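Local coordinates for transcriptional regulator AefR (Pseudomonas syringae pv. tomato, PDB 3CDL), which probably binds operator DNA through an N-terminal helix-turn-helix domain and regulates transcription as a dimeric member of the TetR family, at residues 28-32 against 33-37; 190-193 against 194-198. All coordinates share one frame; numbering follows the deposited sequence.

Overall arrangement
Contact 1 and contact 2 lie on opposite sides of the chain's centre, with their own centres about 46 Å apart. They share no helix. Residues 28-37 form the loop and start of helix 32-39, in the TetR-family N-terminal region. Residues 190-198 belong to helix 181-199, in the AefR-like C-terminal region. Contact 1 is partly buried and mixes a polar cap with a few apolar touches. Contact 2 is buried, and its cohesion comes from helical backbone bonds and leucine packing. Its surroundings differ too: the second subunit packs on contact 2, whereas contact 1 is touched by its own chain alone within the dimer.

Contact 1. Residues 28-32 against 33-37; sequences EITSM and DRIAA
Ser31 caps the helix by reaching Asp33 and Arg34 in its first turn. Its OG sits between the backbone N and the carbonyl carbon (chi1 61°), which turns the hydroxyl back over the first turn. There OG donates to Asp33 OD1 at 3.1 Å, meeting the anti side of the carboxylate and lying 27° out of its plane. The same OG accepts a weak capping bond from Arg34 N at 3.4 Å. One hydroxyl thus serves both as donor and as acceptor. The carbonyl of Ser31 is also used: Ile35 N donates to Ser31 O at 2.9 Å, almost straight at 174°. One residue on, Ala36 N donates to Met32 O at 2.9 Å, so the regular helical pattern is under way. The Arg34 chain bends at chi2 and chi3 and runs back along the loop. Its guanidinium has Ser31 OG over one face and Thr30 CA at its edge. Below the cap the contacts are apolar. Met32 and Ile35 lie side by side, with Met32 SE 4.0 Å from Ile35 CD1. The Thr30 and Ile35 side chains cross at about a right angle, Thr30 CG2 lying 4.0 Å from Ile35 CG1. Phe22 of helix 9-24 and Val46 of helix 43-49 pack around this apolar side, and Lys53 NZ hydrogen-bonds to Thr30 O. This is a serine N-cap on helix 32-39, the first helix of the predicted helix-turn-helix of a TetR-family DNA-binding domain.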
ATOM      1  N   GLU B  28     -10.220   0.365  18.404  1.00 50.18           N
ATOM      2  CA  GLU B  28     -11.388   0.964  19.082  1.00 50.26           C
ATOM      3  C   GLU B  28     -11.884   0.196  20.296  1.00 50.03           C
ATOM      4  O   GLU B  28     -12.324   0.812  21.265  1.00 50.29           O
ATOM      5  CB  GLU B  28     -12.548   1.232  18.106  1.00 50.61           C
ATOM      6  CG  GLU B  28     -12.600   2.679  17.508  1.00 52.97           C
ATOM      7  CD  GLU B  28     -13.192   3.754  18.478  1.00 55.94           C
ATOM      8  OE1 GLU B  28     -12.867   3.753  19.691  1.00 56.40           O
ATOM      9  OE2 GLU B  28     -13.979   4.621  18.018  1.00 56.78           O
ATOM     10  N   ILE B  29     -11.814  -1.134  20.255  1.00 49.80           N
ATOM     11  CA  ILE B  29     -12.192  -1.945  21.423  1.00 49.83           C
ATOM     12  C   ILE B  29     -11.122  -1.992  22.537  1.00 49.84           C
ATOM     13  O   ILE B  29     -11.417  -2.430  23.652  1.00 49.60           O
ATOM     14  CB  ILE B  29     -12.632  -3.402  21.058  1.00 49.85           C
ATOM     15  CG1 ILE B  29     -11.425  -4.354  21.017  1.00 49.50           C
ATOM     16  CG2 ILE B  29     -13.481  -3.429  19.781  1.00 49.47           C
ATOM     17  CD1 ILE B  29     -11.794  -5.830  21.136  1.00 49.93           C
ATOM     18  N   THR B  30      -9.900  -1.551  22.235  1.00 49.77           N
ATOM     19  CA  THR B  30      -8.804  -1.541  23.211  1.00 49.76           C
ATOM     20  C   THR B  30      -8.901  -0.327  24.118  1.00 49.68           C
ATOM     21  O   THR B  30      -8.987   0.803  23.647  1.00 50.08           O
ATOM     22  CB  THR B  30      -7.447  -1.506  22.514  1.00 49.65           C
ATOM     23  OG1 THR B  30      -7.353  -2.609  21.611  1.00 49.65           O
ATOM     24  CG2 THR B  30      -6.314  -1.596  23.535  1.00 50.39           C
ATOM     25  N   SER B  31      -8.871  -0.564  25.419  1.00 49.74           N
ATOM     26  CA  SER B  31      -8.981   0.506  26.400  1.00 49.75           C
ATOM     27  C   SER B  31      -7.647   0.861  27.067  1.00 49.66           C
ATOM     28  O   SER B  31      -6.711   0.049  27.118  1.00 49.00           O
ATOM     29  CB  SER B  31      -9.988   0.106  27.466  1.00 49.88           C
ATOM     30  OG  SER B  31      -9.543  -1.061  28.124  1.00 50.46           O
HETATM   31  N   MSE B  32      -7.595   2.087  27.588  1.00 49.83           N
HETATM   32  CA  MSE B  32      -6.419   2.635  28.257  1.00 50.07           C
HETATM   33  C   MSE B  32      -5.973   1.784  29.435  1.00 49.87           C
HETATM   34  O   MSE B  32      -4.774   1.652  29.686  1.00 49.96           O
HETATM   35  CB  MSE B  32      -6.682   4.067  28.725  1.00 50.47           C
HETATM   36  CG  MSE B  32      -6.977   5.050  27.611  1.00 52.46           C
HETATM   37 SE   MSE B  32      -5.498   5.227  26.351  0.85 59.76          SE
HETATM   38  CE  MSE B  32      -4.455   6.591  27.288  1.00 57.18           C
ATOM     39  N   ASP B  33      -6.934   1.207  30.155  1.00 49.44           N
ATOM     40  CA  ASP B  33      -6.601   0.285  31.233  1.00 49.20           C
ATOM     41  C   ASP B  33      -6.087  -1.063  30.740  1.00 48.86           C
ATOM     42  O   ASP B  33      -5.268  -1.685  31.416  1.00 49.06           O
ATOM     43  CB  ASP B  33      -7.724   0.108  32.284  1.00 49.36           C
ATOM     44  CG  ASP B  33      -9.062   0.699  31.859  1.00 50.08           C
ATOM     45  OD1 ASP B  33      -9.376   0.701  30.643  1.00 50.62           O
ATOM     46  OD2 ASP B  33      -9.805   1.154  32.765  1.00 49.48           O
ATOM     47  N   ARG B  34      -6.553  -1.520  29.577  1.00 48.18           N
ATOM     48  CA  ARG B  34      -6.018  -2.758  29.018  1.00 47.45           C
ATOM     49  C   ARG B  34      -4.567  -2.527  28.638  1.00 46.80           C
ATOM     50  O   ARG B  34      -3.697  -3.341  28.962  1.00 47.06           O
ATOM     51  CB  ARG B  34      -6.846  -3.256  27.836  1.00 47.52           C
ATOM     52  CG  ARG B  34      -6.818  -4.768  27.670  1.00 48.02           C
ATOM     53  CD  ARG B  34      -8.217  -5.339  27.516  1.00 50.09           C
ATOM     54  NE  ARG B  34      -8.975  -4.680  26.443  1.00 53.62           N
ATOM     55  CZ  ARG B  34     -10.276  -4.877  26.181  1.00 54.43           C
ATOM     56  NH1 ARG B  34     -10.855  -4.222  25.183  1.00 52.13           N
ATOM     57  NH2 ARG B  34     -11.004  -5.726  26.913  1.00 56.16           N
ATOM     58  N   ILE B  35      -4.317  -1.389  27.990  1.00 46.02           N
ATOM     59  CA  ILE B  35      -2.960  -0.897  27.709  1.00 45.04           C
ATOM     60  C   ILE B  35      -2.089  -0.879  28.979  1.00 44.62           C
ATOM     61  O   ILE B  35      -0.968  -1.407  28.973  1.00 44.42           O
ATOM     62  CB  ILE B  35      -3.000   0.513  27.039  1.00 44.77           C
ATOM     63  CG1 ILE B  35      -3.579   0.417  25.631  1.00 44.37           C
ATOM     64  CG2 ILE B  35      -1.620   1.180  27.018  1.00 44.09           C
ATOM     65  CD1 ILE B  35      -3.937   1.756  25.014  1.00 45.04           C
ATOM     66  N   ALA B  36      -2.620  -0.282  30.048  1.00 44.14           N
ATOM     67  CA  ALA B  36      -1.918  -0.136  31.339  1.00 44.04           C
ATOM     68  C   ALA B  36      -1.586  -1.483  31.996  1.00 43.68           C
ATOM     69  O   ALA B  36      -0.500  -1.659  32.555  1.00 43.26           O
ATOM     70  CB  ALA B  36      -2.725   0.735  32.285  1.00 43.68           C
ATOM     71  N   ALA B  37      -2.532  -2.418  31.890  1.00 43.61           N
ATOM     72  CA  ALA B  37      -2.375  -3.801  32.321  1.00 43.74           C
ATOM     73  C   ALA B  37      -1.167  -4.490  31.706  1.00 44.16           C
ATOM     74  O   ALA B  37      -0.559  -5.356  32.348  1.00 44.17           O
ATOM     75  CB  ALA B  37      -3.614  -4.589  31.989  1.00 43.80           C
TER

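Contact 2. Residues 190-193 against 194-198; sequences SALN and MFLGW
Leu192 and Leu196 meet one helical turn apart, their side chains crossing at a slant. Leu192 CD2 touches Leu196 CD1 at 3.6 Å. Leu192 has CG anti to the backbone N (chi1 -151°), which brings this methyl forward along the helix although its CB starts out away from the next turn. Leu196 can be followed outward. Its CB rests 3.4 Å from Leu192 O. Its CG is 4.0 Å from Leu192 O and a little farther from Leu192 CD2. Its CD1 makes the methyl contact. Beneath these side chains runs a regular alpha-helix. Met194 N, Phe195 N and Leu196 N donate to Ser190 O, Ala191 O and Leu192 O, the last at 2.8 Å and nearly straight (171°). Gly197 N donates to Asn193 O at 2.9 Å with a more bent angle of 140°. This helix, 181-199, lies at the dimer interface, an arrangement familiar from TetR-family regulators. On that side Met194 packs on Gln158 of the second subunit, and Phe195 on Met194 of the second subunit. Met194 CB also lies 3.1 Å from Ser190 O. Two polar side chains have partners in the same chain: Ser190 OG bonds to Asn186 O, and Asn193 OD1 accepts from Arg83 NH1. Phe195 CB sits 3.3 Å from Ala191 O, while its ring leads away to Ala155 and Met159 of helix 152-167.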
ATOM      1  N   SER B 190      17.965  -0.925  -8.727  1.00 46.58           N
ATOM      2  CA  SER B 190      17.059  -0.658  -9.848  1.00 47.27           C
ATOM      3  C   SER B 190      16.210   0.569  -9.666  1.00 46.41           C
ATOM      4  O   SER B 190      15.929   1.249 -10.642  1.00 46.31           O
ATOM      5  CB  SER B 190      16.170  -1.841 -10.282  1.00 46.99           C
ATOM      6  OG  SER B 190      15.759  -2.581  -9.168  1.00 51.46           O
ATOM      7  N   ALA B 191      15.817   0.867  -8.431  1.00 46.82           N
ATOM      8  CA  ALA B 191      15.063   2.096  -8.157  1.00 46.70           C
ATOM      9  C   ALA B 191      15.878   3.261  -8.632  1.00 46.85           C
ATOM     10  O   ALA B 191      15.405   4.019  -9.483  1.00 47.40           O
ATOM     11  CB  ALA B 191      14.722   2.226  -6.691  1.00 46.56           C
ATOM     12  N   LEU B 192      17.114   3.350  -8.118  1.00 46.96           N
ATOM     13  CA  LEU B 192      18.136   4.334  -8.495  1.00 46.98           C
ATOM     14  C   LEU B 192      18.280   4.454 -10.004  1.00 47.02           C
ATOM     15  O   LEU B 192      18.137   5.547 -10.578  1.00 47.18           O
ATOM     16  CB  LEU B 192      19.498   3.917  -7.906  1.00 46.93           C
ATOM     17  CG  LEU B 192      20.633   4.886  -7.502  1.00 48.39           C
ATOM     18  CD1 LEU B 192      22.015   4.225  -7.626  1.00 48.06           C
ATOM     19  CD2 LEU B 192      20.643   6.164  -8.266  1.00 48.64           C
ATOM     20  N   ASN B 193      18.588   3.318 -10.634  1.00 47.01           N
ATOM     21  CA  ASN B 193      18.812   3.226 -12.079  1.00 46.46           C
ATOM     22  C   ASN B 193      17.595   3.665 -12.870  1.00 46.83           C
ATOM     23  O   ASN B 193      17.705   4.388 -13.855  1.00 47.05           O
ATOM     24  CB  ASN B 193      19.192   1.797 -12.470  1.00 45.47           C
ATOM     25  CG  ASN B 193      20.662   1.494 -12.215  1.00 45.36           C
ATOM     26  OD1 ASN B 193      21.521   2.344 -12.421  1.00 41.77           O
ATOM     27  ND2 ASN B 193      20.954   0.270 -11.765  1.00 44.62           N
HETATM   28  N   MSE B 194      16.431   3.223 -12.433  1.00 46.87           N
HETATM   29  CA  MSE B 194      15.206   3.590 -13.100  1.00 48.36           C
HETATM   30  C   MSE B 194      14.957   5.081 -12.916  1.00 46.20           C
HETATM   31  O   MSE B 194      14.665   5.781 -13.875  1.00 44.85           O
HETATM   32  CB  MSE B 194      14.037   2.782 -12.550  1.00 47.25           C
HETATM   33  CG  MSE B 194      12.722   3.153 -13.186  1.00 50.63           C
HETATM   34 SE   MSE B 194      11.442   1.743 -13.028  0.70 55.19          SE
HETATM   35  CE  MSE B 194      12.717   0.303 -12.650  1.00 52.79           C
ATOM     36  N   PHE B 195      15.099   5.546 -11.678  1.00 46.17           N
ATOM     37  CA  PHE B 195      14.783   6.927 -11.347  1.00 46.27           C
ATOM     38  C   PHE B 195      15.706   7.858 -12.117  1.00 46.15           C
ATOM     39  O   PHE B 195      15.250   8.702 -12.896  1.00 45.39           O
ATOM     40  CB  PHE B 195      14.827   7.212  -9.825  1.00 45.61           C
ATOM     41  CG  PHE B 195      14.356   8.611  -9.468  1.00 46.09           C
ATOM     42  CD1 PHE B 195      12.986   8.888  -9.319  1.00 45.89           C
ATOM     43  CD2 PHE B 195      15.265   9.665  -9.363  1.00 44.60           C
ATOM     44  CE1 PHE B 195      12.545  10.182  -9.039  1.00 45.79           C
ATOM     45  CE2 PHE B 195      14.829  10.969  -9.089  1.00 44.90           C
ATOM     46  CZ  PHE B 195      13.469  11.228  -8.918  1.00 44.53           C
ATOM     47  N   LEU B 196      17.008   7.675 -11.925  1.00 46.46           N
ATOM     48  CA  LEU B 196      17.957   8.612 -12.518  1.00 47.24           C
ATOM     49  C   LEU B 196      17.981   8.501 -14.025  1.00 47.85           C
ATOM     50  O   LEU B 196      18.140   9.521 -14.718  1.00 47.72           O
ATOM     51  CB  LEU B 196      19.363   8.457 -11.926  1.00 47.29           C
ATOM     52  CG  LEU B 196      19.536   9.268 -10.647  1.00 46.16           C
ATOM     53  CD1 LEU B 196      20.949   9.165 -10.161  1.00 44.99           C
ATOM     54  CD2 LEU B 196      19.163  10.725 -10.897  1.00 44.21           C
ATOM     55  N   GLY B 197      17.802   7.260 -14.509  1.00 48.18           N
ATOM     56  CA  GLY B 197      17.611   6.962 -15.926  1.00 48.42           C
ATOM     57  C   GLY B 197      16.680   7.955 -16.605  1.00 49.02           C
ATOM     58  O   GLY B 197      17.006   8.493 -17.671  1.00 49.61           O
ATOM     59  N   TRP B 198      15.528   8.214 -15.976  1.00 49.03           N
ATOM     60  CA  TRP B 198      14.492   9.084 -16.549  1.00 48.21           C
ATOM     61  C   TRP B 198      14.664  10.553 -16.196  1.00 47.71           C
ATOM     62  O   TRP B 198      14.509  11.416 -17.046  1.00 47.62           O
ATOM     63  CB  TRP B 198      13.076   8.601 -16.170  1.00 47.85           C
ATOM     64  CG  TRP B 198      12.005   9.534 -16.671  1.00 47.43           C
ATOM     65  CD1 TRP B 198      11.201  10.320 -15.910  1.00 48.21           C
ATOM     66  CD2 TRP B 198      11.654   9.811 -18.042  1.00 48.20           C
ATOM     67  NE1 TRP B 198      10.363  11.069 -16.707  1.00 49.38           N
ATOM     68  CE2 TRP B 198      10.620  10.777 -18.022  1.00 49.66           C
ATOM     69  CE3 TRP B 198      12.121   9.350 -19.284  1.00 48.76           C
ATOM     70  CZ2 TRP B 198      10.032  11.285 -19.199  1.00 47.95           C
ATOM     71  CZ3 TRP B 198      11.535   9.859 -20.458  1.00 48.28           C
ATOM     72  CH2 TRP B 198      10.500  10.811 -20.400  1.00 47.68           C
TER